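Long-range contacts in kinesin-like protein Nod (PDB 3DC4), which couples ATP hydrolysis to microtubule binding through its kinesin motor domain, the part crystallised here with ADP, and is required for meiotic segregation of non-exchange chromosomes: residues V24-P32 with F65-Q75; G93-Y101 with S299-A310. One frame throughout, in Å; residues are numbered along the deposited sequence.

Interaction 1: V24-P32 with F65-Q75; sequences VRIAVREAP and FDHAFPATISQ. With ADP (adenosine-5'-diphosphate), chain C.
Arg-29 reaches from strand 24-30 to the loop and helix start beyond strand 67-69, its parallel neighbour in the motor-domain sheet. Backbone bonds such as Phe-69 N to Val-28 O (2.8 Å) join the two strands. Arg-29 CB and CG lie on the sheet face shared with Phe-69, where CG approaches Phe-69 CB at 4.3 Å. With CG anti to the backbone N (chi1 -172°), the extended chain carries the guanidinium straight out from that face to the 70-75 turn and the start of helix 75-82. Arg-29 NE donates to a water at 2.8 Å, which lies within bonding distance of the Pro-70 and Ile-73 carbonyls. Arg-29 NH2 bonds Ile-73 O at 3.1 Å, close to the guanidinium plane. Arg-29 NH1 donates to Gln-75 OE1 (2.7 Å) from above the amide carbonyl plane, and also bonds Ser-111. Arg-29 and Pro-32 line the adenine side of the ADP pocket: ADP N6 sits over one guanidinium face, offset toward the rim, and Pro-32 CG packs 3.5 Å from ADP C5. Nearby, Glu-30 OE1 accepts a hydrogen bond from Ala-71 N (3.0 Å); OE2 bonds Ser-43. With its edge N-H groups spent on Ile-73, Gln-75, Ser-111 and water, the guanidinium is probably fixed in rotation, one face against the adenine amino group.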
loop_
_atom_site.group_PDB
_atom_site.type_symbol
_atom_site.label_atom_id
_atom_site.label_comp_id
_atom_site.label_asym_id
_atom_site.label_seq_id
_atom_site.Cartn_x
_atom_site.Cartn_y
_atom_site.Cartn_z
ATOM N N VAL A 24 -9.784 -2.159 -8.347
ATOM C CA VAL A 24 -9.569 -2.355 -6.921
ATOM C C VAL A 24 -9.243 -3.839 -6.792
ATOM O O VAL A 24 -10.090 -4.687 -7.058
ATOM C CB VAL A 24 -10.825 -2.017 -6.095
ATOM C CG1 VAL A 24 -10.560 -2.286 -4.620
ATOM C CG2 VAL A 24 -11.197 -0.546 -6.291
ATOM N N ARG A 25 -8.007 -4.144 -6.406
ATOM C CA ARG A 25 -7.555 -5.522 -6.280
ATOM C C ARG A 25 -7.226 -5.912 -4.838
ATOM O O ARG A 25 -6.776 -5.083 -4.040
ATOM C CB ARG A 25 -6.312 -5.736 -7.156
ATOM C CG ARG A 25 -6.457 -5.340 -8.622
ATOM C CD ARG A 25 -7.512 -6.158 -9.354
ATOM N NE ARG A 25 -7.085 -6.505 -10.713
ATOM C CZ ARG A 25 -6.223 -7.479 -10.991
ATOM N NH1 ARG A 25 -5.707 -8.200 -10.003
ATOM N NH2 ARG A 25 -5.868 -7.728 -12.247
ATOM N N ILE A 26 -7.445 -7.180 -4.514
ATOM C CA ILE A 26 -7.161 -7.673 -3.175
ATOM C C ILE A 26 -6.313 -8.938 -3.224
ATOM O O ILE A 26 -6.635 -9.905 -3.924
ATOM C CB ILE A 26 -8.464 -7.960 -2.403
ATOM C CG1 ILE A 26 -9.220 -6.643 -2.190
ATOM C CG2 ILE A 26 -8.145 -8.614 -1.049
ATOM C CD1 ILE A 26 -10.552 -6.773 -1.514
ATOM N N ALA A 27 -5.215 -8.913 -2.481
ATOM C CA ALA A 27 -4.310 -10.043 -2.423
ATOM C C ALA A 27 -4.068 -10.419 -0.967
ATOM O O ALA A 27 -4.175 -9.573 -0.077
ATOM C CB ALA A 27 -2.988 -9.680 -3.080
ATOM N N VAL A 28 -3.750 -11.687 -0.736
ATOM C CA VAL A 28 -3.447 -12.179 0.598
ATOM C C VAL A 28 -2.100 -12.875 0.545
ATOM O O VAL A 28 -1.802 -13.626 -0.391
ATOM C CB VAL A 28 -4.499 -13.192 1.105
ATOM C CG1 VAL A 28 -4.120 -13.676 2.504
ATOM C CG2 VAL A 28 -5.872 -12.530 1.148
ATOM N N ARG A 29 -1.281 -12.611 1.556
ATOM C CA ARG A 29 0.027 -13.237 1.650
ATOM C C ARG A 29 0.172 -13.900 3.007
ATOM O O ARG A 29 0.058 -13.246 4.042
ATOM C CB ARG A 29 1.155 -12.214 1.473
ATOM C CG ARG A 29 2.540 -12.878 1.383
ATOM C CD ARG A 29 3.694 -11.873 1.226
ATOM N NE ARG A 29 4.914 -12.551 0.765
ATOM C CZ ARG A 29 6.076 -11.951 0.537
ATOM N NH1 ARG A 29 6.191 -10.645 0.734
ATOM N NH2 ARG A 29 7.113 -12.652 0.088
ATOM N N GLU A 30 0.425 -15.201 2.988
ATOM C CA GLU A 30 0.602 -15.972 4.207
ATOM C C GLU A 30 2.020 -15.747 4.719
ATOM O O GLU A 30 2.978 -15.881 3.963
ATOM C CB GLU A 30 0.393 -17.462 3.917
ATOM C CG GLU A 30 0.728 -18.382 5.086
ATOM C CD GLU A 30 0.619 -19.855 4.712
ATOM O OE1 GLU A 30 1.162 -20.234 3.656
ATOM O OE2 GLU A 30 0.005 -20.629 5.474
ATOM N N ALA A 31 2.155 -15.387 5.992
ATOM C CA ALA A 31 3.478 -15.162 6.572
ATOM C C ALA A 31 4.151 -16.525 6.791
ATOM O O ALA A 31 3.478 -17.563 6.816
ATOM C CB ALA A 31 3.349 -14.415 7.901
ATOM N N PRO A 32 5.489 -16.544 6.928
ATOM C CA PRO A 32 6.233 -17.794 7.146
ATOM C C PRO A 32 5.791 -18.490 8.428
ATOM O O PRO A 32 5.431 -17.836 9.409
ATOM C CB PRO A 32 7.684 -17.327 7.249
ATOM C CG PRO A 32 7.704 -16.105 6.405
ATOM C CD PRO A 32 6.416 -15.409 6.773
ATOM N N PHE A 65 -10.098 -14.066 -3.522
ATOM C CA PHE A 65 -9.609 -12.740 -3.858
ATOM C C PHE A 65 -8.989 -12.746 -5.246
ATOM O O PHE A 65 -9.299 -13.609 -6.061
ATOM C CB PHE A 65 -8.593 -12.304 -2.820
ATOM C CG PHE A 65 -9.125 -12.354 -1.425
ATOM C CD1 PHE A 65 -10.241 -11.606 -1.076
ATOM C CD2 PHE A 65 -8.540 -13.173 -0.472
ATOM C CE1 PHE A 65 -10.773 -11.673 0.206
ATOM C CE2 PHE A 65 -9.067 -13.246 0.817
ATOM C CZ PHE A 65 -10.184 -12.494 1.151
ATOM N N ASP A 66 -8.120 -11.782 -5.521
ATOM C CA ASP A 66 -7.479 -11.713 -6.828
ATOM C C ASP A 66 -6.145 -12.433 -6.830
ATOM O O ASP A 66 -5.649 -12.831 -7.883
ATOM C CB ASP A 66 -7.257 -10.264 -7.234
ATOM C CG ASP A 66 -8.559 -9.515 -7.406
ATOM O OD1 ASP A 66 -8.825 -8.593 -6.606
ATOM O OD2 ASP A 66 -9.326 -9.861 -8.328
ATOM N N HIS A 67 -5.566 -12.587 -5.642
ATOM C CA HIS A 67 -4.273 -13.245 -5.480
ATOM C C HIS A 67 -4.201 -13.888 -4.106
ATOM O O HIS A 67 -4.592 -13.279 -3.120
ATOM C CB HIS A 67 -3.132 -12.224 -5.580
ATOM C CG HIS A 67 -3.068 -11.499 -6.888
ATOM N ND1 HIS A 67 -2.622 -12.096 -8.047
ATOM C CD2 HIS A 67 -3.403 -10.229 -7.224
ATOM C CE1 HIS A 67 -2.684 -11.227 -9.041
ATOM N NE2 HIS A 67 -3.154 -10.086 -8.568
ATOM N N ALA A 68 -3.717 -15.122 -4.044
ATOM C CA ALA A 68 -3.551 -15.812 -2.767
ATOM C C ALA A 68 -2.133 -16.381 -2.808
ATOM O O ALA A 68 -1.867 -17.371 -3.498
ATOM C CB ALA A 68 -4.586 -16.931 -2.607
ATOM N N PHE A 69 -1.227 -15.735 -2.074
ATOM C CA PHE A 69 0.181 -16.116 -2.037
ATOM C C PHE A 69 0.587 -16.918 -0.806
ATOM O O PHE A 69 0.491 -16.428 0.321
ATOM C CB PHE A 69 1.070 -14.864 -2.089
ATOM C CG PHE A 69 0.802 -13.959 -3.263
ATOM C CD1 PHE A 69 1.036 -14.394 -4.566
ATOM C CD2 PHE A 69 0.349 -12.656 -3.062
ATOM C CE1 PHE A 69 0.826 -13.544 -5.650
ATOM C CE2 PHE A 69 0.136 -11.796 -4.144
ATOM C CZ PHE A 69 0.373 -12.241 -5.437
ATOM N N PRO A 70 1.050 -18.164 -1.004
ATOM C CA PRO A 70 1.470 -18.983 0.138
ATOM C C PRO A 70 2.810 -18.475 0.674
ATOM O O PRO A 70 3.482 -17.672 0.020
ATOM C CB PRO A 70 1.567 -20.386 -0.460
ATOM C CG PRO A 70 1.961 -20.117 -1.874
ATOM C CD PRO A 70 1.069 -18.952 -2.250
ATOM N N ALA A 71 3.198 -18.947 1.855
ATOM C CA ALA A 71 4.446 -18.518 2.473
ATOM C C ALA A 71 5.677 -18.761 1.600
ATOM O O ALA A 71 6.728 -18.188 1.849
ATOM C CB ALA A 71 4.619 -19.209 3.812
ATOM N N THR A 72 5.549 -19.589 0.568
ATOM C CA THR A 72 6.684 -19.885 -0.305
ATOM C C THR A 72 6.915 -18.882 -1.435
ATOM O O THR A 72 7.931 -18.947 -2.117
ATOM C CB THR A 72 6.547 -21.288 -0.936
ATOM O OG1 THR A 72 5.260 -21.410 -1.553
ATOM C CG2 THR A 72 6.703 -22.371 0.132
ATOM N N ILE A 73 5.978 -17.963 -1.640
ATOM C CA ILE A 73 6.116 -16.977 -2.707
ATOM C C ILE A 73 7.228 -15.976 -2.396
ATOM O O ILE A 73 7.276 -15.410 -1.307
ATOM C CB ILE A 73 4.796 -16.208 -2.925
ATOM C CG1 ILE A 73 3.685 -17.182 -3.321
ATOM C CG2 ILE A 73 4.973 -15.153 -4.018
ATOM C CD1 ILE A 73 3.892 -17.840 -4.683
ATOM N N SER A 74 8.127 -15.766 -3.354
ATOM C CA SER A 74 9.223 -14.827 -3.155
ATOM C C SER A 74 8.769 -13.388 -3.365
ATOM O O SER A 74 7.683 -13.140 -3.888
ATOM C CB SER A 74 10.363 -15.125 -4.126
ATOM O OG SER A 74 9.999 -14.773 -5.450
ATOM N N GLN A 75 9.615 -12.446 -2.961
ATOM C CA GLN A 75 9.340 -11.022 -3.114
ATOM C C GLN A 75 9.201 -10.695 -4.597
ATOM O O GLN A 75 8.287 -9.979 -5.001
ATOM C CB GLN A 75 10.489 -10.194 -2.525
ATOM C CG GLN A 75 10.639 -10.242 -1.006
ATOM C CD GLN A 75 9.573 -9.428 -0.286
ATOM O OE1 GLN A 75 8.383 -9.589 -0.536
ATOM N NE2 GLN A 75 9.997 -8.561 0.618
HETATM P PB ADP C . 4.884 -6.570 10.241
HETATM O O1B ADP C . 3.586 -6.910 9.630
HETATM O O2B ADP C . 5.477 -5.323 9.501
HETATM O O3B ADP C . 4.569 -6.251 11.861
HETATM P PA ADP C . 7.305 -7.582 9.401
HETATM O O1A ADP C . 7.063 -7.110 8.052
HETATM O O2A ADP C . 8.110 -6.512 10.247
HETATM O O3A ADP C . 5.850 -7.877 10.114
HETATM O "O5'" ADP C . 8.069 -8.987 9.339
HETATM C "C5'" ADP C . 8.346 -9.448 10.668
HETATM C "C4'" ADP C . 9.560 -10.379 10.612
HETATM O "O4'" ADP C . 9.284 -11.534 9.780
HETATM C "C3'" ADP C . 10.799 -9.646 9.973
HETATM O "O3'" ADP C . 12.017 -10.300 10.303
HETATM C "C2'" ADP C . 10.580 -10.103 8.472
HETATM O "O2'" ADP C . 11.821 -10.087 7.749
HETATM C "C1'" ADP C . 10.130 -11.581 8.620
HETATM N N9 ADP C . 9.334 -11.997 7.466
HETATM C C8 ADP C . 8.010 -11.698 7.240
HETATM N N7 ADP C . 7.642 -12.106 6.046
HETATM C C5 ADP C . 8.642 -12.867 5.528
HETATM C C6 ADP C . 8.852 -13.559 4.308
HETATM N N6 ADP C . 7.813 -13.721 3.409
HETATM N N1 ADP C . 10.074 -14.086 4.055
HETATM C C2 ADP C . 11.046 -14.057 4.971
HETATM N N3 ADP C . 10.910 -13.397 6.117
HETATM C C4 ADP C . 9.769 -12.758 6.413
HETATM O O HOH W 1 5.264 -15.358 0.880
HETATM O O HOH W 2 5.590 -15.421 3.264
#

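Interaction 2: G93-Y101 with S299-A310; sequences GFQCTALAY and SLTAQSYLTFLA
Two parallel strands, 96-101 and 305-310, pair in the buried core of the motor-domain sheet, the first running into the phosphate-binding loop. Six backbone hydrogen bonds join them, from Tyr-305 N to Gln-95 O (2.9 Å) through to Tyr-101 N to Leu-309 O (3.0 Å). At the far end from the nucleotide, Tyr-305 turns its ring edge toward the face of Phe-94 in an offset edge-to-face pair, planes 88° apart and centroids separated by 5.9 Å. Next along the strands, a water accepts from Thr-97 OG1 (2.7 Å) and donates to the carbonyls of Ser-299 and Tyr-305, while Asn-238 also bonds both Thr-97 OG1 and Ser-299 OG. At the P-loop end, the CG of Tyr-101 stands between its backbone N and carbonyl carbon (chi1 75°), which swings the ring across to strand 305-310. There Ala-310 CA makes a CH-pi contact over the Tyr-101 ring face, 4.0 Å from the centroid, and Tyr-101 OH continues to Thr-325 O in helix 319-335. A serine here would probably uncover Ala-310 and leave the Thr-325 carbonyl without this donor. The backbone bonds thus set the register, while the water and Asn-238 satisfy the buried Thr-97 hydroxyl.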
loop_
_atom_site.group_PDB
_atom_site.type_symbol
_atom_site.label_atom_id
_atom_site.label_comp_id
_atom_site.label_asym_id
_atom_site.label_seq_id
_atom_site.Cartn_x
_atom_site.Cartn_y
_atom_site.Cartn_z
ATOM N N GLY A 93 0.049 8.247 -15.869
ATOM C CA GLY A 93 -0.588 9.340 -15.154
ATOM C C GLY A 93 -1.661 8.974 -14.148
ATOM O O GLY A 93 -2.256 9.860 -13.537
ATOM N N PHE A 94 -1.919 7.684 -13.954
ATOM C CA PHE A 94 -2.943 7.289 -12.991
ATOM C C PHE A 94 -2.369 7.185 -11.576
ATOM O O PHE A 94 -1.218 6.789 -11.395
ATOM C CB PHE A 94 -3.579 5.950 -13.402
ATOM C CG PHE A 94 -4.236 5.976 -14.758
ATOM C CD1 PHE A 94 -3.502 5.703 -15.908
ATOM C CD2 PHE A 94 -5.586 6.289 -14.886
ATOM C CE1 PHE A 94 -4.102 5.740 -17.168
ATOM C CE2 PHE A 94 -6.198 6.328 -16.140
ATOM C CZ PHE A 94 -5.452 6.054 -17.284
ATOM N N GLN A 95 -3.168 7.574 -10.585
ATOM C CA GLN A 95 -2.753 7.505 -9.190
ATOM C C GLN A 95 -2.855 6.036 -8.787
ATOM O O GLN A 95 -3.796 5.348 -9.182
ATOM C CB GLN A 95 -3.670 8.360 -8.312
ATOM C CG GLN A 95 -3.889 9.790 -8.810
ATOM C CD GLN A 95 -2.605 10.527 -9.106
ATOM O OE1 GLN A 95 -1.615 10.398 -8.375
ATOM N NE2 GLN A 95 -2.613 11.319 -10.180
ATOM N N CYS A 96 -1.882 5.562 -8.013
ATOM C CA CYS A 96 -1.840 4.164 -7.584
ATOM C C CYS A 96 -1.554 4.031 -6.095
ATOM O O CYS A 96 -0.715 4.752 -5.554
ATOM C CB CYS A 96 -0.748 3.405 -8.347
ATOM S SG CYS A 96 -0.938 3.352 -10.144
ATOM N N THR A 97 -2.229 3.087 -5.447
ATOM C CA THR A 97 -2.030 2.850 -4.023
ATOM C C THR A 97 -1.936 1.350 -3.739
ATOM O O THR A 97 -2.779 0.576 -4.178
ATOM C CB THR A 97 -3.185 3.444 -3.198
ATOM O OG1 THR A 97 -3.250 4.861 -3.429
ATOM C CG2 THR A 97 -2.980 3.184 -1.714
ATOM N N ALA A 98 -0.883 0.946 -3.039
ATOM C CA ALA A 98 -0.697 -0.451 -2.665
ATOM C C ALA A 98 -0.641 -0.376 -1.146
ATOM O O ALA A 98 0.239 0.272 -0.574
ATOM C CB ALA A 98 0.613 -1.012 -3.243
ATOM N N LEU A 99 -1.595 -1.031 -0.497
ATOM C CA LEU A 99 -1.682 -0.990 0.952
ATOM C C LEU A 99 -1.640 -2.342 1.637
ATOM O O LEU A 99 -2.423 -3.242 1.323
ATOM C CB LEU A 99 -2.954 -0.229 1.349
ATOM C CG LEU A 99 -3.324 -0.054 2.820
ATOM C CD1 LEU A 99 -4.246 1.149 2.951
ATOM C CD2 LEU A 99 -3.997 -1.316 3.355
ATOM N N ALA A 100 -0.716 -2.467 2.583
ATOM C CA ALA A 100 -0.567 -3.695 3.343
ATOM C C ALA A 100 -1.253 -3.486 4.685
ATOM O O ALA A 100 -1.098 -2.442 5.336
ATOM C CB ALA A 100 0.922 -4.018 3.563
ATOM N N TYR A 101 -2.018 -4.483 5.099
ATOM C CA TYR A 101 -2.713 -4.411 6.371
ATOM C C TYR A 101 -2.740 -5.798 6.979
ATOM O O TYR A 101 -2.455 -6.794 6.306
ATOM C CB TYR A 101 -4.144 -3.908 6.179
ATOM C CG TYR A 101 -5.104 -4.928 5.599
ATOM C CD1 TYR A 101 -5.184 -5.144 4.219
ATOM C CD2 TYR A 101 -5.966 -5.651 6.430
ATOM C CE1 TYR A 101 -6.110 -6.054 3.685
ATOM C CE2 TYR A 101 -6.892 -6.560 5.908
ATOM C CZ TYR A 101 -6.961 -6.755 4.535
ATOM O OH TYR A 101 -7.877 -7.630 3.994
ATOM N N SER A 299 -5.465 10.389 -4.364
ATOM C CA SER A 299 -5.221 9.107 -5.012
ATOM C C SER A 299 -6.464 8.221 -5.045
ATOM O O SER A 299 -6.514 7.246 -5.790
ATOM C CB SER A 299 -4.066 8.380 -4.320
ATOM O OG SER A 299 -2.864 9.114 -4.490
ATOM N N LEU A 300 -7.463 8.574 -4.240
ATOM C CA LEU A 300 -8.713 7.828 -4.181
ATOM C C LEU A 300 -9.748 8.517 -5.063
ATOM O O LEU A 300 -10.804 8.942 -4.597
ATOM C CB LEU A 300 -9.214 7.759 -2.734
ATOM C CG LEU A 300 -8.329 6.941 -1.786
ATOM C CD1 LEU A 300 -8.857 7.020 -0.366
ATOM C CD2 LEU A 300 -8.296 5.490 -2.271
ATOM N N THR A 301 -9.429 8.620 -6.345
ATOM C CA THR A 301 -10.299 9.273 -7.309
ATOM C C THR A 301 -10.572 8.390 -8.517
ATOM O O THR A 301 -10.045 7.280 -8.628
ATOM C CB THR A 301 -9.668 10.586 -7.786
ATOM O OG1 THR A 301 -8.316 10.341 -8.194
ATOM C CG2 THR A 301 -9.676 11.613 -6.665
ATOM N N ALA A 302 -11.405 8.887 -9.423
ATOM C CA ALA A 302 -11.757 8.144 -10.625
ATOM C C ALA A 302 -10.530 7.700 -11.405
ATOM O O ALA A 302 -9.534 8.418 -11.486
ATOM C CB ALA A 302 -12.661 8.990 -11.519
ATOM N N GLN A 303 -10.624 6.506 -11.981
ATOM C CA GLN A 303 -9.550 5.928 -12.773
ATOM C C GLN A 303 -8.245 6.026 -11.988
ATOM O O GLN A 303 -7.186 6.245 -12.571
ATOM C CB GLN A 303 -9.165 6.880 -13.909
ATOM C CG GLN A 303 -10.284 7.103 -14.921
ATOM C CD GLN A 303 -9.798 7.774 -16.189
ATOM O OE1 GLN A 303 -9.343 8.919 -16.168
ATOM N NE2 GLN A 303 -9.893 7.060 -17.306
ATOM N N SER A 304 -8.309 5.821 -10.680
ATOM C CA SER A 304 -7.148 5.514 -9.854
ATOM C C SER A 304 -7.150 4.020 -9.546
ATOM O O SER A 304 -8.164 3.344 -9.733
ATOM C CB SER A 304 -7.171 6.329 -8.564
ATOM O OG SER A 304 -6.964 7.701 -8.857
ATOM N N TYR A 305 -6.007 3.512 -9.084
ATOM C CA TYR A 305 -5.856 2.097 -8.758
ATOM C C TYR A 305 -5.624 1.855 -7.279
ATOM O O TYR A 305 -4.825 2.541 -6.648
ATOM C CB TYR A 305 -4.695 1.493 -9.546
ATOM C CG TYR A 305 -4.944 1.432 -11.028
ATOM C CD1 TYR A 305 -4.832 2.574 -11.825
ATOM C CD2 TYR A 305 -5.319 0.235 -11.628
ATOM C CE1 TYR A 305 -5.089 2.520 -13.184
ATOM C CE2 TYR A 305 -5.580 0.164 -12.982
ATOM C CZ TYR A 305 -5.466 1.306 -13.753
ATOM O OH TYR A 305 -5.743 1.225 -15.097
ATOM N N LEU A 306 -6.327 0.869 -6.729
ATOM C CA LEU A 306 -6.194 0.529 -5.319
ATOM C C LEU A 306 -5.966 -0.970 -5.163
ATOM O O LEU A 306 -6.766 -1.780 -5.631
ATOM C CB LEU A 306 -7.454 0.956 -4.557
ATOM C CG LEU A 306 -7.578 0.603 -3.072
ATOM C CD1 LEU A 306 -6.401 1.166 -2.303
ATOM C CD2 LEU A 306 -8.893 1.151 -2.522
ATOM N N THR A 307 -4.864 -1.331 -4.513
ATOM C CA THR A 307 -4.539 -2.734 -4.294
ATOM C C THR A 307 -4.264 -3.010 -2.818
ATOM O O THR A 307 -3.408 -2.372 -2.194
ATOM C CB THR A 307 -3.316 -3.165 -5.125
ATOM O OG1 THR A 307 -3.635 -3.079 -6.520
ATOM C CG2 THR A 307 -2.924 -4.606 -4.789
ATOM N N PHE A 308 -5.016 -3.960 -2.269
ATOM C CA PHE A 308 -4.898 -4.371 -0.869
ATOM C C PHE A 308 -4.027 -5.601 -0.743
ATOM O O PHE A 308 -4.137 -6.523 -1.550
ATOM C CB PHE A 308 -6.268 -4.750 -0.298
ATOM C CG PHE A 308 -7.172 -3.591 -0.035
ATOM C CD1 PHE A 308 -7.112 -2.915 1.181
ATOM C CD2 PHE A 308 -8.118 -3.206 -0.977
ATOM C CE1 PHE A 308 -7.995 -1.877 1.460
ATOM C CE2 PHE A 308 -9.007 -2.169 -0.711
ATOM C CZ PHE A 308 -8.942 -1.501 0.514
ATOM N N LEU A 309 -3.171 -5.625 0.269
ATOM C CA LEU A 309 -2.340 -6.793 0.520
ATOM C C LEU A 309 -2.597 -7.183 1.961
ATOM O O LEU A 309 -2.114 -6.524 2.892
ATOM C CB LEU A 309 -0.848 -6.501 0.326
ATOM C CG LEU A 309 0.091 -7.684 0.628
ATOM C CD1 LEU A 309 -0.239 -8.869 -0.282
ATOM C CD2 LEU A 309 1.545 -7.256 0.397
ATOM N N ALA A 310 -3.394 -8.231 2.141
ATOM C CA ALA A 310 -3.722 -8.742 3.471
ATOM C C ALA A 310 -2.631 -9.709 3.866
ATOM O O ALA A 310 -2.391 -10.691 3.177
ATOM C CB ALA A 310 -5.055 -9.484 3.440
HETATM O O HOH W 3 -5.845 8.316 -11.430
HETATM O O HOH W 4 -4.659 5.043 -5.709
#

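How the interactions relate
Interactions 1 and 2 share one sheet, because strands 23-30 and 305-312 are direct neighbours in it. Their centres are about 17 Å apart, yet they meet: Ala-27 O lies 2.7 Å from Ala-310 N and Arg-25 O 2.7 Å from Phe-308 N, both probable hydrogen bonds, and Ile-26 CG1 packs on Phe-308 CD2 at 3.8 Å. The order across this part is therefore 67-69, 23-30, 305-312, 96-101. Of the two, only interaction 1 touches ADP, at the adenine. Interaction 2 approaches it through the neighbouring P-loop: the Ala-100 side chain is about 4 Å from that of Lys-108, about 7 Å from ADP and about 8 Å from the magnesium ion.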